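Local structure of adenine phosphoribosyltransferase, putative (Trypanosoma brucei brucei, 5VN4) at residues Tyr35-Pro40 against Thr215-Glu220; Pro40-His45 against Cys222-His227; Leu169-Gly174 against Gly201-Val206. The protein probably catalyses the magnesium-assisted transfer of a phosphoribosyl group from 5-phospho-alpha-D-ribose 1-diphosphate to adenine, giving AMP and diphosphate in purine salvage. All coordinates share one frame; numbering follows the deposited sequence. Where two conformers were deposited one is given.

Overall arrangement
Contacts 1 and 2 sit side by side, their centres 10 Å apart, where the chain between helix 26-34 and strand 50-51 meets the long loop that follows strand 208-213. They share P40 and are tied together by S39 with D224 and by a backbone bond from G223 to W37; contact 1 lies next to the adenine pocket, and contact 2 continues outward from it. Contact 3 lies on the other side of the chain's centre, its centre about 33 and 37 Å from those of contacts 1 and 2, and its segments fall in sequence between those of the other two. It joins helix 161-172 to the loop before strand 208-213. All three have residues that meet the second subunit of the homodimer.

Contact 1 of 3, residues Tyr35-Pro40 against Thr215-Glu220; sequences YKWYSP and TVLSDE
The indole of W37 presents its edge to S218: the backbone O of S218 lies in the ring plane and takes the NE1 hydrogen at 2.7 Å from NE1, with an N-H...O angle of 163°. Seen from the acceptor the bond is less regular, because NE1 stands above the carbonyl plane of S218 and not on a lone pair. R49 also touches the indole, and its guanidinium makes a hydrogen bond to L217 O and a salt bridge to OD1 of D219. The other aromatic, Y35, crosses V216 at about a right angle, with CD2 of Y35 4.0 Å from CG1 of V216; A51 and I183 also pack against Y35.

L217 packs along W37, its CB 4.0 Å from CD1 of W37 and its CD2 4.0 Å from CB of W37. The indole reaches S218 because chi1 of W37 is 63°, which sets CG between the backbone N and the carbonyl carbon. L217 centres an inverse gamma turn, whose weak bond runs from S218 N to V216 O. Tryptophan suits its place by joining a broad apolar surface to one N-H, while valine offers its two methyls to Y35, and leucine a methylene and a methyl to W37. Alongside, K36 NZ and E220 O share a water, at 3.2 Å from NZ and 3.1 Å from that O.

L217 and Y35 both touch A51, which binds adenine, and R49 is an adenine-binding residue too. W37 NE1 donates to S218 O and R49 to L217 O, two successive carbonyls of the chain. The chemistry is consistent with W37, L217 and D219 forming a second shell that positions first-shell R49 and A51.

Contact 2 of 3, residues Pro40-His45 against Cys222-His227; sequences PAFSPH and CGDPLH
Part of the subunit interface is built where the loop between strands 37-38 and 50-51 meets the long loop after strand 208-213, and there F42 packs on D224 and P225. The pyrrolidine of P225 lies over one face of the phenyl ring in a CH-pi contact: CD of P225 is 3.5 Å from the ring centroid and only 9° off the normal, and CG of P225 comes to 3.4 Å from CE1 of F42. Proline suits the spot, since its rigid ring offers the polarised C-H of CD, next to nitrogen, to the electron-rich face, with CG beside it.

D224 approaches obliquely, with its CG 3.5 Å from CD2 of F42 and the carboxylate plane turned 49° from the ring. OD2 of D224 is hydrogen-bonded to OG of S39, while the carboxylate carbon packs on the phenyl. The backbone N of D224 donates a hydrogen bond to SG of C222, 3.5 Å away. R232 packs on the phenyl as well.

V118 of the second subunit packs on P225, and N113 of that subunit bonds to O of P44. The arrangement is a proline-aromatic CH-pi contact between two loops, set at the dimer interface of this phosphoribosyltransferase.

Contact 3 of 3, residues Leu169-Gly174 against Gly201-Val206; sequences LVDACG and GRYSNV
D171 meets R202 and Y203 through one oxygen, OD1, and the two partners come at it in quite different orientations. The guanidinium of R202 is nearly coplanar with the carboxylate, 15° apart, and its NH1 donates to OD1 at 2.8 Å in a salt bridge that uses the syn lone pair. The phenol ring of Y203 stands almost upright to the same carboxylate, the planes 86° apart, and its OH donates to the anti lone pair at 2.5 Å from OD1, a short bond. Using separate lone pairs lets one oxygen accept both donors.

With CG anti to the backbone N (chi1 -175°), the carboxylate of D171 is carried to the turn 201-204. CG of R202 rests 3.6 Å above the ring plane of Y203, near the rim, and the bend at chi3 further along turns the guanidinium to the aspartate. Tyrosine fits a buried position here, with L177 against its ring and a hydroxyl to satisfy the acid.

OD2 of D171 is salt-bridged to K240 of the second subunit. G174, with positive phi, closes helix 161-172 in a Schellman motif, and R202 and Y203 belong to a type I beta turn: a helix C-terminus tied to a beta turn at the dimer interface.

Contact 1 of 3, residues Tyr35-Pro40 against Thr215-Glu220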
ATOM      1  N   TYR A  35      18.996   0.537   0.688  1.00 11.03           N
ATOM      2  CA  TYR A  35      18.425   0.453  -0.653  1.00 11.16           C
ATOM      3  C   TYR A  35      19.315  -0.444  -1.508  1.00 12.78           C
ATOM      4  O   TYR A  35      20.535  -0.247  -1.569  1.00 16.45           O
ATOM      5  CB  TYR A  35      18.286   1.843  -1.277  1.00 12.34           C
ATOM      6  CG  TYR A  35      16.893   2.217  -1.800  1.00 10.35           C
ATOM      7  CD1 TYR A  35      16.014   1.268  -2.316  1.00 10.57           C
ATOM      8  CD2 TYR A  35      16.471   3.541  -1.781  1.00 11.02           C
ATOM      9  CE1 TYR A  35      14.755   1.637  -2.806  1.00 10.40           C
ATOM     10  CE2 TYR A  35      15.224   3.912  -2.251  1.00 11.48           C
ATOM     11  CZ  TYR A  35      14.368   2.962  -2.758  1.00 10.77           C
ATOM     12  OH  TYR A  35      13.136   3.377  -3.220  1.00 12.46           O
ATOM     13  N   LYS A  36      18.724  -1.474  -2.096  1.00 11.11           N
ATOM     14  CA  LYS A  36      19.419  -2.347  -3.029  1.00 11.73           C
ATOM     15  C   LYS A  36      18.758  -2.266  -4.397  1.00 11.33           C
ATOM     16  O   LYS A  36      17.543  -2.059  -4.519  1.00 12.44           O
ATOM     17  CB  LYS A  36      19.382  -3.809  -2.570  1.00 13.37           C
ATOM     18  CG  LYS A  36      19.875  -4.045  -1.161  1.00 15.00           C
ATOM     19  CD  LYS A  36      21.324  -3.616  -0.995  1.00 17.40           C
ATOM     20  CE  LYS A  36      21.776  -3.785   0.446  1.00 20.46           C
ATOM     21  NZ  LYS A  36      23.139  -3.228   0.654  1.00 22.50           N
ATOM     22  N   TRP A  37      19.565  -2.453  -5.428  1.00 11.60           N
ATOM     23  CA  TRP A  37      19.044  -2.555  -6.778  1.00 11.92           C
ATOM     24  C   TRP A  37      19.292  -3.947  -7.337  1.00 11.22           C
ATOM     25  O   TRP A  37      20.228  -4.648  -6.935  1.00 11.89           O
ATOM     26  CB  TRP A  37      19.634  -1.492  -7.710  1.00 12.59           C
ATOM     27  CG  TRP A  37      21.123  -1.587  -7.906  1.00 14.23           C
ATOM     28  CD1 TRP A  37      22.086  -0.957  -7.174  1.00 15.30           C
ATOM     29  CD2 TRP A  37      21.814  -2.355  -8.902  1.00 14.73           C
ATOM     30  NE1 TRP A  37      23.334  -1.288  -7.646  1.00 16.18           N
ATOM     31  CE2 TRP A  37      23.194  -2.138  -8.713  1.00 15.44           C
ATOM     32  CE3 TRP A  37      21.402  -3.196  -9.940  1.00 14.21           C
ATOM     33  CZ2 TRP A  37      24.165  -2.739  -9.515  1.00 16.06           C
ATOM     34  CZ3 TRP A  37      22.375  -3.790 -10.744  1.00 15.31           C
ATOM     35  CH2 TRP A  37      23.736  -3.557 -10.523  1.00 16.82           C
ATOM     36  N   TYR A  38      18.443  -4.338  -8.275  1.00 10.63           N
ATOM     37  CA  TYR A  38      18.514  -5.654  -8.882  1.00 10.92           C
ATOM     38  C   TYR A  38      18.628  -5.504 -10.389  1.00 10.86           C
ATOM     39  O   TYR A  38      17.990  -4.633 -10.992  1.00 11.23           O
ATOM     40  CB  TYR A  38      17.275  -6.474  -8.498  1.00 10.87           C
ATOM     41  CG  TYR A  38      17.180  -6.701  -7.003  1.00 10.20           C
ATOM     42  CD1 TYR A  38      16.699  -5.704  -6.153  1.00 10.65           C
ATOM     43  CD2 TYR A  38      17.615  -7.898  -6.431  1.00 11.06           C
ATOM     44  CE1 TYR A  38      16.640  -5.899  -4.789  1.00 11.20           C
ATOM     45  CE2 TYR A  38      17.541  -8.110  -5.060  1.00 11.26           C
ATOM     46  CZ  TYR A  38      17.049  -7.102  -4.245  1.00 11.17           C
ATOM     47  OH  TYR A  38      16.981  -7.279  -2.879  1.00 13.64           O
ATOM     48  N   SER A  39      19.456  -6.343 -10.991  1.00 11.19           N
ATOM     49  CA  SER A  39      19.632  -6.328 -12.432  1.00 11.80           C
ATOM     50  C   SER A  39      18.448  -7.031 -13.084  1.00 12.27           C
ATOM     51  O   SER A  39      17.635  -7.672 -12.409  1.00 12.69           O
ATOM     52  CB  SER A  39      20.947  -7.016 -12.784  1.00 12.97           C
ATOM     53  OG  SER A  39      20.878  -8.406 -12.513  1.00 14.09           O
ATOM     54  N   PRO A  40      18.314  -6.932 -14.406  1.00 14.31           N
ATOM     55  CA  PRO A  40      17.175  -7.590 -15.064  1.00 14.38           C
ATOM     56  C   PRO A  40      17.040  -9.064 -14.732  1.00 15.41           C
ATOM     57  O   PRO A  40      15.913  -9.563 -14.623  1.00 17.05           O
ATOM     58  CB  PRO A  40      17.453  -7.342 -16.550  1.00 14.91           C
ATOM     59  CG  PRO A  40      18.147  -5.995 -16.552  1.00 15.68           C
ATOM     60  CD  PRO A  40      19.028  -6.022 -15.326  1.00 14.31           C
ATOM     61  N   THR A 215      22.131   8.260  -7.041  1.00 13.24           N
ATOM     62  CA  THR A 215      23.427   7.970  -6.432  1.00 13.84           C
ATOM     63  C   THR A 215      23.326   6.888  -5.366  1.00 14.78           C
ATOM     64  O   THR A 215      24.355   6.321  -4.984  1.00 16.41           O
ATOM     65  CB  THR A 215      24.070   9.226  -5.837  1.00 14.97           C
ATOM     66  OG1 THR A 215      23.337   9.655  -4.684  1.00 15.81           O
ATOM     67  CG2 THR A 215      24.130  10.345  -6.856  1.00 16.84           C
ATOM     68  N   VAL A 216      22.119   6.596  -4.872  1.00 15.03           N
ATOM     69  CA  VAL A 216      21.950   5.510  -3.911  1.00 15.94           C
ATOM     70  C   VAL A 216      22.130   4.146  -4.566  1.00 17.22           C
ATOM     71  O   VAL A 216      22.387   3.156  -3.870  1.00 18.68           O
ATOM     72  CB  VAL A 216      20.593   5.635  -3.182  1.00 16.60           C
ATOM     73  CG1 VAL A 216      19.469   4.998  -3.995  1.00 16.15           C
ATOM     74  CG2 VAL A 216      20.663   5.035  -1.790  1.00 18.61           C
ATOM     75  N   LEU A 217      22.015   4.073  -5.893  1.00 17.42           N
ATOM     76  CA  LEU A 217      22.081   2.807  -6.628  1.00 19.91           C
ATOM     77  C   LEU A 217      23.508   2.530  -7.112  1.00 20.39           C
ATOM     78  O   LEU A 217      23.787   2.349  -8.298  1.00 21.37           O
ATOM     79  CB  LEU A 217      21.080   2.819  -7.779  1.00 22.98           C
ATOM     80  CG  LEU A 217      19.635   3.137  -7.382  1.00 25.02           C
ATOM     81  CD1 LEU A 217      18.716   3.101  -8.592  1.00 26.60           C
ATOM     82  CD2 LEU A 217      19.133   2.186  -6.305  1.00 25.65           C
ATOM     83  N   SER A 218      24.414   2.470  -6.145  1.00 18.69           N
ATOM     84  CA  SER A 218      25.837   2.321  -6.393  1.00 19.66           C
ATOM     85  C   SER A 218      26.186   0.862  -6.682  1.00 20.18           C
ATOM     86  O   SER A 218      25.416  -0.057  -6.402  1.00 19.59           O
ATOM     87  CB  SER A 218      26.608   2.767  -5.159  1.00 20.86           C
ATOM     88  OG  SER A 218      26.177   2.011  -4.038  1.00 21.97           O
ATOM     89  N   ASP A 219      27.385   0.658  -7.230  1.00 21.42           N
ATOM     90  CA  ASP A 219      27.833  -0.695  -7.554  1.00 23.92           C
ATOM     91  C   ASP A 219      27.811  -1.598  -6.329  1.00 25.27           C
ATOM     92  O   ASP A 219      27.461  -2.781  -6.426  1.00 27.97           O
ATOM     93  CB  ASP A 219      29.243  -0.660  -8.140  1.00 26.63           C
ATOM     94  CG  ASP A 219      29.279  -0.086  -9.533  1.00 28.94           C
ATOM     95  OD1 ASP A 219      28.197   0.132 -10.116  1.00 29.53           O
ATOM     96  OD2 ASP A 219      30.392   0.144 -10.045  1.00 31.05           O
ATOM     97  N   GLU A 220      28.174  -1.061  -5.169  1.00 23.25           N
ATOM     98  CA  GLU A 220      28.242  -1.870  -3.963  1.00 24.21           C
ATOM     99  C   GLU A 220      26.872  -2.187  -3.384  1.00 21.49           C
ATOM    100  O   GLU A 220      26.803  -2.922  -2.393  1.00 23.13           O
ATOM    101  CB  GLU A 220      29.110  -1.182  -2.903  1.00 27.83           C
ATOM    102  CG  GLU A 220      28.562   0.147  -2.403  1.00 32.26           C
ATOM    103  CD  GLU A 220      29.132   1.342  -3.149  1.00 36.72           C
ATOM    104  OE1 GLU A 220      29.181   2.443  -2.554  1.00 38.91           O
ATOM    105  OE2 GLU A 220      29.531   1.184  -4.325  1.00 37.78           O
TER
HETATM  106  O   HOH W   1      24.507  -4.947  -1.708  0.60 27.20           O

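Contact 2 of 3, residues Pro40-His45 against Cys222-His227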
ATOM      1  N   PRO A  40      18.314  -6.932 -14.406  1.00 14.31           N
ATOM      2  CA  PRO A  40      17.175  -7.590 -15.064  1.00 14.38           C
ATOM      3  C   PRO A  40      17.040  -9.064 -14.732  1.00 15.41           C
ATOM      4  O   PRO A  40      15.913  -9.563 -14.623  1.00 17.05           O
ATOM      5  CB  PRO A  40      17.453  -7.342 -16.550  1.00 14.91           C
ATOM      6  CG  PRO A  40      18.147  -5.995 -16.552  1.00 15.68           C
ATOM      7  CD  PRO A  40      19.028  -6.022 -15.326  1.00 14.31           C
ATOM      8  N   ALA A  41      18.156  -9.767 -14.521  1.00 15.71           N
ATOM      9  CA  ALA A  41      18.104 -11.186 -14.186  1.00 15.43           C
ATOM     10  C   ALA A  41      17.370 -11.458 -12.877  1.00 15.47           C
ATOM     11  O   ALA A  41      16.891 -12.578 -12.664  1.00 15.76           O
ATOM     12  CB  ALA A  41      19.522 -11.761 -14.117  1.00 17.04           C
ATOM     13  N   PHE A  42      17.261 -10.468 -12.000  1.00 14.54           N
ATOM     14  CA  PHE A  42      16.615 -10.683 -10.710  1.00 12.24           C
ATOM     15  C   PHE A  42      15.518  -9.665 -10.443  1.00 11.99           C
ATOM     16  O   PHE A  42      15.218  -9.365  -9.289  1.00 14.09           O
ATOM     17  CB  PHE A  42      17.652 -10.713  -9.587  1.00 13.52           C
ATOM     18  CG  PHE A  42      18.550 -11.907  -9.662  1.00 14.45           C
ATOM     19  CD1 PHE A  42      18.121 -13.132  -9.173  1.00 14.72           C
ATOM     20  CD2 PHE A  42      19.796 -11.828 -10.269  1.00 15.14           C
ATOM     21  CE1 PHE A  42      18.921 -14.248  -9.265  1.00 15.64           C
ATOM     22  CE2 PHE A  42      20.613 -12.955 -10.367  1.00 15.59           C
ATOM     23  CZ  PHE A  42      20.167 -14.165  -9.859  1.00 15.58           C
ATOM     24  N   SER A  43      14.884  -9.146 -11.484  1.00 11.98           N
ATOM     25  CA  SER A  43      13.925  -8.065 -11.331  0.62 12.33           C
ATOM     26  C   SER A  43      12.666  -8.355 -12.129  1.00 12.26           C
ATOM     27  O   SER A  43      12.718  -9.052 -13.150  1.00 13.55           O
ATOM     28  CB  SER A  43      14.549  -6.764 -11.846  0.62 13.55           C
ATOM     29  OG  SER A  43      13.577  -5.789 -12.151  0.62 13.53           O
ATOM     30  N   PRO A  44      11.520  -7.814 -11.702  1.00 12.01           N
ATOM     31  CA  PRO A  44      10.291  -7.954 -12.492  1.00 13.68           C
ATOM     32  C   PRO A  44      10.236  -7.047 -13.714  1.00 14.82           C
ATOM     33  O   PRO A  44       9.334  -7.221 -14.546  1.00 16.21           O
ATOM     34  CB  PRO A  44       9.190  -7.597 -11.479  1.00 13.91           C
ATOM     35  CG  PRO A  44       9.860  -6.638 -10.528  1.00 13.43           C
ATOM     36  CD  PRO A  44      11.277  -7.146 -10.404  1.00 12.01           C
ATOM     37  N   HIS A  45      11.170  -6.106 -13.870  1.00 15.77           N
ATOM     38  CA  HIS A  45      11.185  -5.207 -15.027  1.00 18.19           C
ATOM     39  C   HIS A  45      12.618  -4.915 -15.433  1.00 18.54           C
ATOM     40  O   HIS A  45      13.419  -4.509 -14.588  1.00 16.89           O
ATOM     41  CB  HIS A  45      10.499  -3.891 -14.679  1.00 19.89           C
ATOM     42  CG  HIS A  45       9.078  -4.061 -14.264  1.00 20.63           C
ATOM     43  ND1 HIS A  45       8.090  -4.448 -15.146  1.00 21.92           N
ATOM     44  CD2 HIS A  45       8.482  -3.937 -13.057  1.00 21.43           C
ATOM     45  CE1 HIS A  45       6.942  -4.537 -14.499  1.00 22.59           C
ATOM     46  NE2 HIS A  45       7.151  -4.233 -13.231  1.00 22.10           N
ATOM     47  N   CYS A 222      24.198  -3.636  -5.092  1.00 14.96           N
ATOM     48  CA  CYS A 222      23.432  -4.609  -5.854  1.00 14.85           C
ATOM     49  C   CYS A 222      22.916  -5.703  -4.928  1.00 14.19           C
ATOM     50  O   CYS A 222      23.676  -6.274  -4.137  1.00 16.75           O
ATOM     51  CB  CYS A 222      24.305  -5.227  -6.942  1.00 15.12           C
ATOM     52  SG  CYS A 222      23.390  -6.353  -8.024  1.00 15.01           S
ATOM     53  N   GLY A 223      21.626  -6.000  -5.033  1.00 12.47           N
ATOM     54  CA  GLY A 223      21.012  -7.046  -4.248  1.00 12.75           C
ATOM     55  C   GLY A 223      20.954  -8.405  -4.903  1.00 13.67           C
ATOM     56  O   GLY A 223      20.479  -9.355  -4.268  1.00 13.91           O
ATOM     57  N   ASP A 224      21.420  -8.530  -6.147  1.00 13.01           N
ATOM     58  CA  ASP A 224      21.405  -9.821  -6.827  1.00 12.52           C
ATOM     59  C   ASP A 224      22.156 -10.849  -5.981  1.00 13.35           C
ATOM     60  O   ASP A 224      23.200 -10.532  -5.402  1.00 13.33           O
ATOM     61  CB  ASP A 224      22.154  -9.740  -8.163  1.00 12.33           C
ATOM     62  CG  ASP A 224      21.445  -8.923  -9.233  1.00 12.73           C
ATOM     63  OD1 ASP A 224      20.344  -8.377  -9.011  1.00 12.51           O
ATOM     64  OD2 ASP A 224      22.039  -8.829 -10.339  1.00 14.23           O
ATOM     65  N   PRO A 225      21.686 -12.091  -5.913  1.00 13.11           N
ATOM     66  CA  PRO A 225      22.505 -13.130  -5.279  1.00 13.23           C
ATOM     67  C   PRO A 225      23.762 -13.364  -6.099  1.00 13.26           C
ATOM     68  O   PRO A 225      23.740 -13.316  -7.330  1.00 14.68           O
ATOM     69  CB  PRO A 225      21.592 -14.362  -5.281  1.00 15.53           C
ATOM     70  CG  PRO A 225      20.635 -14.122  -6.370  1.00 16.70           C
ATOM     71  CD  PRO A 225      20.432 -12.630  -6.467  1.00 15.47           C
ATOM     72  N   LEU A 226      24.867 -13.629  -5.402  1.00 12.67           N
ATOM     73  CA  LEU A 226      26.127 -13.847  -6.105  1.00 12.38           C
ATOM     74  C   LEU A 226      26.132 -15.183  -6.836  1.00 12.66           C
ATOM     75  O   LEU A 226      26.777 -15.315  -7.884  1.00 12.53           O
ATOM     76  CB  LEU A 226      27.293 -13.716  -5.130  1.00 13.56           C
ATOM     77  CG  LEU A 226      27.492 -12.270  -4.648  1.00 14.58           C
ATOM     78  CD1 LEU A 226      28.447 -12.233  -3.459  1.00 15.09           C
ATOM     79  CD2 LEU A 226      27.981 -11.362  -5.792  1.00 17.03           C
ATOM     80  N   HIS A 227      25.437 -16.181  -6.297  1.00 13.21           N
ATOM     81  CA  HIS A 227      25.158 -17.418  -7.008  1.00 13.89           C
ATOM     82  C   HIS A 227      23.763 -17.876  -6.627  1.00 13.56           C
ATOM     83  O   HIS A 227      23.330 -17.687  -5.485  1.00 14.23           O
ATOM     84  CB  HIS A 227      26.213 -18.527  -6.770  1.00 15.33           C
ATOM     85  CG  HIS A 227      26.427 -18.899  -5.332  1.00 16.10           C
ATOM     86  ND1 HIS A 227      25.659 -19.837  -4.675  1.00 18.59           N
ATOM     87  CD2 HIS A 227      27.364 -18.491  -4.444  1.00 17.10           C
ATOM     88  CE1 HIS A 227      26.106 -19.977  -3.438  1.00 19.04           C
ATOM     89  NE2 HIS A 227      27.140 -19.170  -3.273  1.00 18.52           N
TER

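Contact 3 of 3, residues Leu169-Gly174 against Gly201-Val206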
ATOM      1  N   LEU A 169      -5.578  13.794 -12.663  1.00 12.81           N
ATOM      2  CA  LEU A 169      -6.710  13.561 -11.772  1.00 13.20           C
ATOM      3  C   LEU A 169      -6.901  14.716 -10.792  1.00 13.31           C
ATOM      4  O   LEU A 169      -8.040  15.092 -10.486  1.00 14.75           O
ATOM      5  CB  LEU A 169      -6.518  12.236 -11.037  1.00 13.25           C
ATOM      6  CG  LEU A 169      -6.521  10.992 -11.928  1.00 13.90           C
ATOM      7  CD1 LEU A 169      -6.088   9.766 -11.126  1.00 14.41           C
ATOM      8  CD2 LEU A 169      -7.895  10.764 -12.565  1.00 14.88           C
ATOM      9  N   VAL A 170      -5.804  15.289 -10.285  1.00 13.56           N
ATOM     10  CA  VAL A 170      -5.909  16.474  -9.435  1.00 13.37           C
ATOM     11  C   VAL A 170      -6.527  17.623 -10.221  1.00 13.64           C
ATOM     12  O   VAL A 170      -7.431  18.319  -9.738  1.00 15.01           O
ATOM     13  CB  VAL A 170      -4.523  16.842  -8.871  1.00 13.84           C
ATOM     14  CG1 VAL A 170      -4.570  18.185  -8.156  1.00 15.08           C
ATOM     15  CG2 VAL A 170      -4.015  15.746  -7.947  1.00 14.10           C
ATOM     16  N   ASP A 171      -6.051  17.818 -11.450  1.00 14.33           N
ATOM     17  CA  ASP A 171      -6.561  18.855 -12.335  1.00 14.68           C
ATOM     18  C   ASP A 171      -8.045  18.660 -12.629  1.00 14.56           C
ATOM     19  O   ASP A 171      -8.790  19.640 -12.765  1.00 15.87           O
ATOM     20  CB  ASP A 171      -5.737  18.822 -13.625  1.00 14.76           C
ATOM     21  CG  ASP A 171      -6.095  19.928 -14.578  1.00 16.90           C
ATOM     22  OD1 ASP A 171      -5.688  21.081 -14.316  1.00 17.31           O
ATOM     23  OD2 ASP A 171      -6.761  19.639 -15.593  1.00 19.04           O
ATOM     24  N   ALA A 172      -8.494  17.407 -12.709  1.00 14.76           N
ATOM     25  CA  ALA A 172      -9.892  17.114 -13.007  1.00 15.70           C
ATOM     26  C   ALA A 172     -10.843  17.606 -11.927  1.00 16.02           C
ATOM     27  O   ALA A 172     -12.040  17.750 -12.200  1.00 17.92           O
ATOM     28  CB  ALA A 172     -10.081  15.611 -13.228  1.00 17.14           C
ATOM     29  N   CYS A 173     -10.349  17.857 -10.715  1.00 16.14           N
ATOM     30  CA  CYS A 173     -11.164  18.409  -9.644  1.00 17.44           C
ATOM     31  C   CYS A 173     -10.807  19.848  -9.306  1.00 17.25           C
ATOM     32  O   CYS A 173     -11.402  20.421  -8.382  1.00 18.66           O
ATOM     33  CB  CYS A 173     -11.074  17.534  -8.388  1.00 18.05           C
ATOM     34  SG  CYS A 173     -11.623  15.829  -8.621  1.00 18.73           S
ATOM     35  N   GLY A 174      -9.867  20.452 -10.030  1.00 16.80           N
ATOM     36  CA  GLY A 174      -9.526  21.842  -9.800  1.00 17.32           C
ATOM     37  C   GLY A 174      -8.788  22.105  -8.511  1.00 17.29           C
ATOM     38  O   GLY A 174      -8.715  23.251  -8.069  1.00 19.00           O
ATOM     39  N   GLY A 201       1.895  24.312 -18.709  1.00 20.80           N
ATOM     40  CA  GLY A 201       2.703  24.706 -17.573  1.00 20.65           C
ATOM     41  C   GLY A 201       1.931  25.069 -16.328  1.00 19.95           C
ATOM     42  O   GLY A 201       2.509  25.673 -15.415  1.00 20.96           O
ATOM     43  N   ARG A 202       0.643  24.707 -16.260  1.00 19.01           N
ATOM     44  CA  ARG A 202      -0.205  25.006 -15.107  1.00 19.25           C
ATOM     45  C   ARG A 202       0.412  24.574 -13.777  1.00 18.73           C
ATOM     46  O   ARG A 202       0.162  25.211 -12.745  1.00 20.02           O
ATOM     47  CB  ARG A 202      -1.567  24.333 -15.311  1.00 20.62           C
ATOM     48  CG  ARG A 202      -2.614  24.580 -14.220  1.00 21.56           C
ATOM     49  CD  ARG A 202      -3.966  23.989 -14.630  1.00 21.98           C
ATOM     50  NE  ARG A 202      -4.464  24.637 -15.844  1.00 22.53           N
ATOM     51  CZ  ARG A 202      -5.343  24.104 -16.686  1.00 22.83           C
ATOM     52  NH1 ARG A 202      -5.852  22.899 -16.458  1.00 22.16           N
ATOM     53  NH2 ARG A 202      -5.716  24.782 -17.764  1.00 24.13           N
ATOM     54  N   TYR A 203       1.212  23.505 -13.770  1.00 16.75           N
ATOM     55  CA  TYR A 203       1.780  22.965 -12.541  1.00 16.18           C
ATOM     56  C   TYR A 203       3.296  23.125 -12.456  1.00 15.61           C
ATOM     57  O   TYR A 203       3.948  22.418 -11.686  1.00 15.11           O
ATOM     58  CB  TYR A 203       1.339  21.510 -12.351  1.00 15.74           C
ATOM     59  CG  TYR A 203      -0.176  21.415 -12.277  1.00 14.77           C
ATOM     60  CD1 TYR A 203      -0.859  21.697 -11.094  1.00 15.63           C
ATOM     61  CD2 TYR A 203      -0.927  21.106 -13.409  1.00 14.93           C
ATOM     62  CE1 TYR A 203      -2.254  21.654 -11.041  1.00 16.44           C
ATOM     63  CE2 TYR A 203      -2.301  21.046 -13.361  1.00 16.26           C
ATOM     64  CZ  TYR A 203      -2.962  21.322 -12.182  1.00 16.61           C
ATOM     65  OH  TYR A 203      -4.340  21.275 -12.161  1.00 17.58           O
ATOM     66  N   SER A 204       3.878  24.050 -13.228  1.00 16.07           N
ATOM     67  CA  SER A 204       5.329  24.205 -13.214  1.00 17.50           C
ATOM     68  C   SER A 204       5.864  24.708 -11.876  1.00 17.00           C
ATOM     69  O   SER A 204       7.064  24.557 -11.613  1.00 18.20           O
ATOM     70  CB  SER A 204       5.779  25.132 -14.341  1.00 19.96           C
ATOM     71  OG  SER A 204       5.245  26.428 -14.159  1.00 20.66           O
ATOM     72  N   ASN A 205       5.019  25.285 -11.019  1.00 16.35           N
ATOM     73  CA  ASN A 205       5.468  25.748  -9.712  1.00 16.62           C
ATOM     74  C   ASN A 205       5.347  24.685  -8.613  1.00 16.41           C
ATOM     75  O   ASN A 205       5.444  25.025  -7.426  1.00 19.19           O
ATOM     76  CB  ASN A 205       4.770  27.059  -9.321  1.00 18.82           C
ATOM     77  CG  ASN A 205       3.339  26.859  -8.910  1.00 21.22           C
ATOM     78  OD1 ASN A 205       2.722  25.840  -9.220  1.00 22.50           O
ATOM     79  ND2 ASN A 205       2.796  27.840  -8.202  1.00 21.02           N
ATOM     80  N   VAL A 206       5.191  23.412  -8.973  1.00 13.54           N
ATOM     81  CA  VAL A 206       4.989  22.342  -7.999  1.00 12.97           C
ATOM     82  C   VAL A 206       6.336  21.667  -7.744  1.00 12.73           C
ATOM     83  O   VAL A 206       6.881  21.038  -8.661  1.00 12.91           O
ATOM     84  CB  VAL A 206       3.952  21.322  -8.482  1.00 13.20           C
ATOM     85  CG1 VAL A 206       3.887  20.143  -7.503  1.00 15.19           C
ATOM     86  CG2 VAL A 206       2.593  21.983  -8.627  1.00 14.66           C
TER